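Local structure of glycosyltransferase (Rickettsia africae, 7MI0) at residues Ala43-Lys47 with Lys68-Leu72; Val231-Ser235 with Leu267-Ile273. The protein probably transfers a sugar from an activated donor to an acceptor, as a GT-B-fold glycosyltransferase with two Rossmann-like domains. All coordinates share one frame; numbering follows the deposited sequence.

Contact 1. Residues Ala43-Lys47 with Lys68-Leu72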
loop_
_atom_site.group_PDB
_atom_site.type_symbol
_atom_site.label_atom_id
_atom_site.label_comp_id
_atom_site.label_asym_id
_atom_site.label_seq_id
_atom_site.Cartn_x
_atom_site.Cartn_y
_atom_site.Cartn_z
ATOM N N ALA A 43 5.269 -2.567 -14.503
ATOM C CA ALA A 43 6.312 -2.649 -15.522
ATOM C C ALA A 43 6.649 -4.103 -15.847
ATOM O O ALA A 43 6.662 -4.500 -17.018
ATOM C CB ALA A 43 7.552 -1.893 -15.053
ATOM N N LYS A 44 6.917 -4.911 -14.813
ATOM C CA LYS A 44 7.203 -6.330 -15.020
ATOM C C LYS A 44 6.089 -7.009 -15.801
ATOM O O LYS A 44 6.350 -7.806 -16.711
ATOM C CB LYS A 44 7.398 -7.032 -13.676
ATOM C CG LYS A 44 8.745 -6.794 -13.021
ATOM C CD LYS A 44 8.755 -7.298 -11.585
ATOM C CE LYS A 44 8.474 -8.784 -11.519
ATOM N NZ LYS A 44 8.313 -9.234 -10.113
ATOM N N TYR A 45 4.839 -6.708 -15.451
ATOM C CA TYR A 45 3.695 -7.316 -16.122
ATOM C C TYR A 45 3.629 -6.901 -17.587
ATOM O O TYR A 45 3.390 -7.739 -18.466
ATOM C CB TYR A 45 2.421 -6.929 -15.379
ATOM C CG TYR A 45 1.143 -7.517 -15.909
ATOM C CD1 TYR A 45 0.957 -8.889 -15.973
ATOM C CD2 TYR A 45 0.098 -6.692 -16.306
ATOM C CE1 TYR A 45 -0.227 -9.426 -16.441
ATOM C CE2 TYR A 45 -1.090 -7.216 -16.770
ATOM C CZ TYR A 45 -1.251 -8.583 -16.834
ATOM O OH TYR A 45 -2.440 -9.103 -17.301
ATOM N N LEU A 46 3.854 -5.615 -17.867
ATOM C CA LEU A 46 3.881 -5.151 -19.250
ATOM C C LEU A 46 4.978 -5.850 -20.048
ATOM O O LEU A 46 4.784 -6.172 -21.227
ATOM C CB LEU A 46 4.063 -3.633 -19.284
ATOM C CG LEU A 46 2.880 -2.781 -18.817
ATOM C CD1 LEU A 46 3.314 -1.357 -18.507
ATOM C CD2 LEU A 46 1.789 -2.781 -19.869
ATOM N N LYS A 47 6.133 -6.103 -19.422
ATOM C CA LYS A 47 7.215 -6.808 -20.110
ATOM C C LYS A 47 6.775 -8.197 -20.553
ATOM O O LYS A 47 6.967 -8.576 -21.715
ATOM C CB LYS A 47 8.445 -6.913 -19.209
ATOM C CG LYS A 47 9.449 -5.795 -19.389
ATOM C CD LYS A 47 10.801 -6.162 -18.793
ATOM C CE LYS A 47 11.320 -7.465 -19.379
ATOM N NZ LYS A 47 12.771 -7.660 -19.102
ATOM N N LYS A 68 17.607 -4.754 -11.992
ATOM C CA LYS A 68 17.479 -6.194 -11.801
ATOM C C LYS A 68 16.432 -6.771 -12.739
ATOM O O LYS A 68 16.649 -7.822 -13.354
ATOM C CB LYS A 68 17.134 -6.504 -10.344
ATOM N N GLU A 69 15.300 -6.089 -12.883
ATOM C CA GLU A 69 14.220 -6.546 -13.745
ATOM C C GLU A 69 14.389 -6.094 -15.190
ATOM O O GLU A 69 13.500 -6.346 -16.011
ATOM C CB GLU A 69 12.873 -6.060 -13.203
ATOM C CG GLU A 69 12.572 -6.502 -11.787
ATOM C CD GLU A 69 12.122 -7.941 -11.713
ATOM O OE1 GLU A 69 12.123 -8.619 -12.763
ATOM O OE2 GLU A 69 11.757 -8.390 -10.605
ATOM N N ASP A 70 15.497 -5.438 -15.513
ATOM C CA ASP A 70 15.811 -4.995 -16.872
ATOM C C ASP A 70 14.663 -4.184 -17.477
ATOM O O ASP A 70 14.071 -4.544 -18.496
ATOM C CB ASP A 70 16.177 -6.185 -17.764
ATOM C CG ASP A 70 16.930 -5.761 -19.013
ATOM O OD1 ASP A 70 17.191 -4.545 -19.174
ATOM O OD2 ASP A 70 17.265 -6.643 -19.832
ATOM N N ILE A 71 14.364 -3.065 -16.826
ATOM C CA ILE A 71 13.316 -2.146 -17.250
ATOM C C ILE A 71 13.962 -0.804 -17.553
ATOM O O ILE A 71 14.700 -0.266 -16.720
ATOM C CB ILE A 71 12.228 -2.007 -16.170
ATOM C CG1 ILE A 71 11.557 -3.363 -15.935
ATOM C CG2 ILE A 71 11.211 -0.934 -16.558
ATOM C CD1 ILE A 71 10.805 -3.458 -14.627
ATOM N N LEU A 72 13.694 -0.271 -18.742
ATOM C CA LEU A 72 14.335 0.969 -19.162
ATOM C C LEU A 72 13.942 2.116 -18.241
ATOM O O LEU A 72 12.769 2.496 -18.181
ATOM C CB LEU A 72 13.952 1.298 -20.600
ATOM C CG LEU A 72 14.579 2.605 -21.090
ATOM C CD1 LEU A 72 16.065 2.417 -21.390
ATOM C CD2 LEU A 72 13.834 3.158 -22.297
#

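Contact 2. Residues Val231-Ser235 with Leu267-Ile273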
loop_
_atom_site.group_PDB
_atom_site.type_symbol
_atom_site.label_atom_id
_atom_site.label_comp_id
_atom_site.label_asym_id
_atom_site.label_seq_id
_atom_site.Cartn_x
_atom_site.Cartn_y
_atom_site.Cartn_z
ATOM N N VAL A 231 -0.259 -0.618 22.886
ATOM C CA VAL A 231 0.441 -0.889 24.138
ATOM C C VAL A 231 -0.487 -0.673 25.326
ATOM O O VAL A 231 -0.511 -1.476 26.267
ATOM C CB VAL A 231 1.713 -0.031 24.240
ATOM C CG1 VAL A 231 2.352 -0.178 25.624
ATOM C CG2 VAL A 231 2.698 -0.432 23.153
ATOM N N GLU A 232 -1.278 0.402 25.304
ATOM C CA GLU A 232 -2.261 0.587 26.363
ATOM C C GLU A 232 -3.330 -0.499 26.320
ATOM O O GLU A 232 -3.880 -0.866 27.365
ATOM C CB GLU A 232 -2.893 1.980 26.267
ATOM N N ALA A 233 -3.626 -1.037 25.132
ATOM C CA ALA A 233 -4.605 -2.118 25.033
ATOM C C ALA A 233 -4.042 -3.421 25.585
ATOM O O ALA A 233 -4.711 -4.122 26.352
ATOM C CB ALA A 233 -5.053 -2.300 23.582
ATOM N N LEU A 234 -2.808 -3.765 25.204
ATOM C CA LEU A 234 -2.182 -4.981 25.710
ATOM C C LEU A 234 -1.893 -4.908 27.202
ATOM O O LEU A 234 -1.727 -5.955 27.838
ATOM C CB LEU A 234 -0.893 -5.263 24.943
ATOM C CG LEU A 234 -1.110 -5.602 23.472
ATOM C CD1 LEU A 234 0.223 -5.823 22.780
ATOM C CD2 LEU A 234 -2.022 -6.823 23.332
ATOM N N SER A 235 -1.819 -3.704 27.774
ATOM C CA SER A 235 -1.686 -3.590 29.222
ATOM C C SER A 235 -2.970 -4.017 29.921
ATOM O O SER A 235 -2.926 -4.631 30.994
ATOM C CB SER A 235 -1.316 -2.159 29.604
ATOM O OG SER A 235 -2.389 -1.272 29.333
ATOM N N LEU A 267 5.100 0.212 31.815
ATOM C CA LEU A 267 3.982 -0.690 32.051
ATOM C C LEU A 267 4.429 -2.131 32.287
ATOM O O LEU A 267 3.585 -3.034 32.293
ATOM C CB LEU A 267 2.999 -0.627 30.879
ATOM C CG LEU A 267 2.411 0.759 30.601
ATOM C CD1 LEU A 267 1.513 0.741 29.375
ATOM C CD2 LEU A 267 1.655 1.276 31.809
ATOM N N LYS A 268 5.732 -2.357 32.482
ATOM C CA LYS A 268 6.280 -3.678 32.806
ATOM C C LYS A 268 5.846 -4.725 31.785
ATOM O O LYS A 268 5.459 -5.843 32.128
ATOM C CB LYS A 268 5.891 -4.100 34.226
ATOM N N LEU A 269 5.906 -4.355 30.507
ATOM C CA LEU A 269 5.525 -5.244 29.417
ATOM C C LEU A 269 6.703 -5.566 28.506
ATOM O O LEU A 269 6.502 -6.036 27.381
ATOM C CB LEU A 269 4.376 -4.633 28.611
ATOM C CG LEU A 269 3.050 -4.466 29.359
ATOM C CD1 LEU A 269 1.999 -3.813 28.476
ATOM C CD2 LEU A 269 2.559 -5.811 29.872
ATOM N N GLN A 270 7.932 -5.332 28.975
ATOM C CA GLN A 270 9.120 -5.565 28.158
ATOM C C GLN A 270 9.230 -7.010 27.684
ATOM O O GLN A 270 9.905 -7.272 26.681
ATOM C CB GLN A 270 10.375 -5.174 28.944
ATOM N N ASN A 271 8.583 -7.945 28.374
ATOM C CA ASN A 271 8.660 -9.362 28.049
ATOM C C ASN A 271 7.496 -9.845 27.192
ATOM O O ASN A 271 7.484 -11.013 26.792
ATOM C CB ASN A 271 8.730 -10.191 29.336
ATOM C CG ASN A 271 7.589 -9.888 30.287
ATOM O OD1 ASN A 271 7.075 -8.770 30.325
ATOM N ND2 ASN A 271 7.187 -10.887 31.064
ATOM N N LYS A 272 6.520 -8.982 26.906
ATOM C CA LYS A 272 5.399 -9.337 26.050
ATOM C C LYS A 272 5.320 -8.508 24.777
ATOM O O LYS A 272 4.553 -8.862 23.873
ATOM C CB LYS A 272 4.074 -9.205 26.820
ATOM C CG LYS A 272 3.924 -10.208 27.953
ATOM C CD LYS A 272 2.521 -10.186 28.541
ATOM C CE LYS A 272 2.320 -11.308 29.548
ATOM N NZ LYS A 272 0.926 -11.343 30.078
ATOM N N ILE A 273 6.072 -7.414 24.683
ATOM C CA ILE A 273 6.116 -6.588 23.485
ATOM C C ILE A 273 7.568 -6.218 23.238
ATOM O O ILE A 273 8.229 -5.672 24.128
ATOM C CB ILE A 273 5.262 -5.313 23.623
ATOM C CG1 ILE A 273 3.948 -5.614 24.347
ATOM C CG2 ILE A 273 4.994 -4.708 22.251
ATOM C CD1 ILE A 273 3.216 -4.382 24.827
#

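Contact 1. Residues Ala43-Lys47 with Lys68-Leu72
K44 and E69 form the ion pair of this contact, NZ of K44 lying 3.6 Å from OE2 of E69. The CD and CE methylenes of K44 lie beside the E69 carboxylate. The bend of E69 at chi2 (-78°) lays its CG-CD bond alongside the CD-CE part of the lysine. One turn further along helix 35-48, K47 works on backbone instead. Its NZ makes weak hydrogen bonds to O of E69 and O of D70, both at 3.4 Å, where the chain leaves helix 62-68 through a Schellman motif with D70 at positive phi. The carbonyl end of a helix is partly negative, which would suit an ammonium here, though both bonds are long. Between the two lysines I71 pushes inward: its CD1 sits 3.6 Å from CB of A43, while its CG1 lies against CD of K47 at 4.1 Å. A43 and K47 also rest on P53 of strand 52-57. The chemistry is thus a small apolar contact of A43 and I71 between two lysines, joining helix 35-48 to the turn that leads into edge strand 72-75 by modest polar links at the surface.

Contact 2. Residues Val231-Ser235 with Leu267-Ile273
The last turn or so of helix 227-235 faces a loop that leaves helix 254-266 through a Schellman motif, with K268 at positive phi, and leads into strand 273-276; the backbones come nearest at S235 and L267, CA to CA 7.0 Å, and stand 8.1 Å apart at the CA atoms of V231 and I273. Two leucines of the loop and I273, which opens the strand, reach the helix. L269 puts its CD1 against the backbone of the final turn, 3.8 Å from CA of S235, and the same methyl touches the S235 CB. From beside it, CD1 of L267 meets CG1 of V231 at 4.0 Å and also approaches CB of S235. I273 takes the other flank: its CD1 lies 3.9 Å from CD1 of L234, and CG2 of V231 is a looser neighbour. With CG1 of V231 anti to the backbone N (chi1 173°), its two methyls are split between L267 and I273. S235 OG lies doubtfully close to O of E232; its CB faces L267 and L269. Within 267-273, O of L269 accepts from both K272 N and I273 N, which closes a turn just before the strand. I264 and M246 extend the apolar cluster toward helix 254-266 and strand 243-247. No hydrogen bond crosses between the segments, so their fit depends on methyl contacts and the exclusion of water.

In the fold
Contact 1 and contact 2 occupy separate halves of the chain, on opposite sides of its centre, with their own centres 45 Å apart and nearest atoms about 33 Å apart. They follow one another in sequence: 43-47 with 68-72 is complete long before 231-235 with 267-273 begins. Yet the topology is alike. In each, the helix after the first strand of a parallel sheet meets the loop after the next helix, just before the outermost strand (72-75 or 273-276), and both sheets begin with strand order 3-2-1-4. That repetition is what two Rossmann-like domains of a GT-B glycosyltransferase would give; each contact ties together one domain internally, without bridging the two.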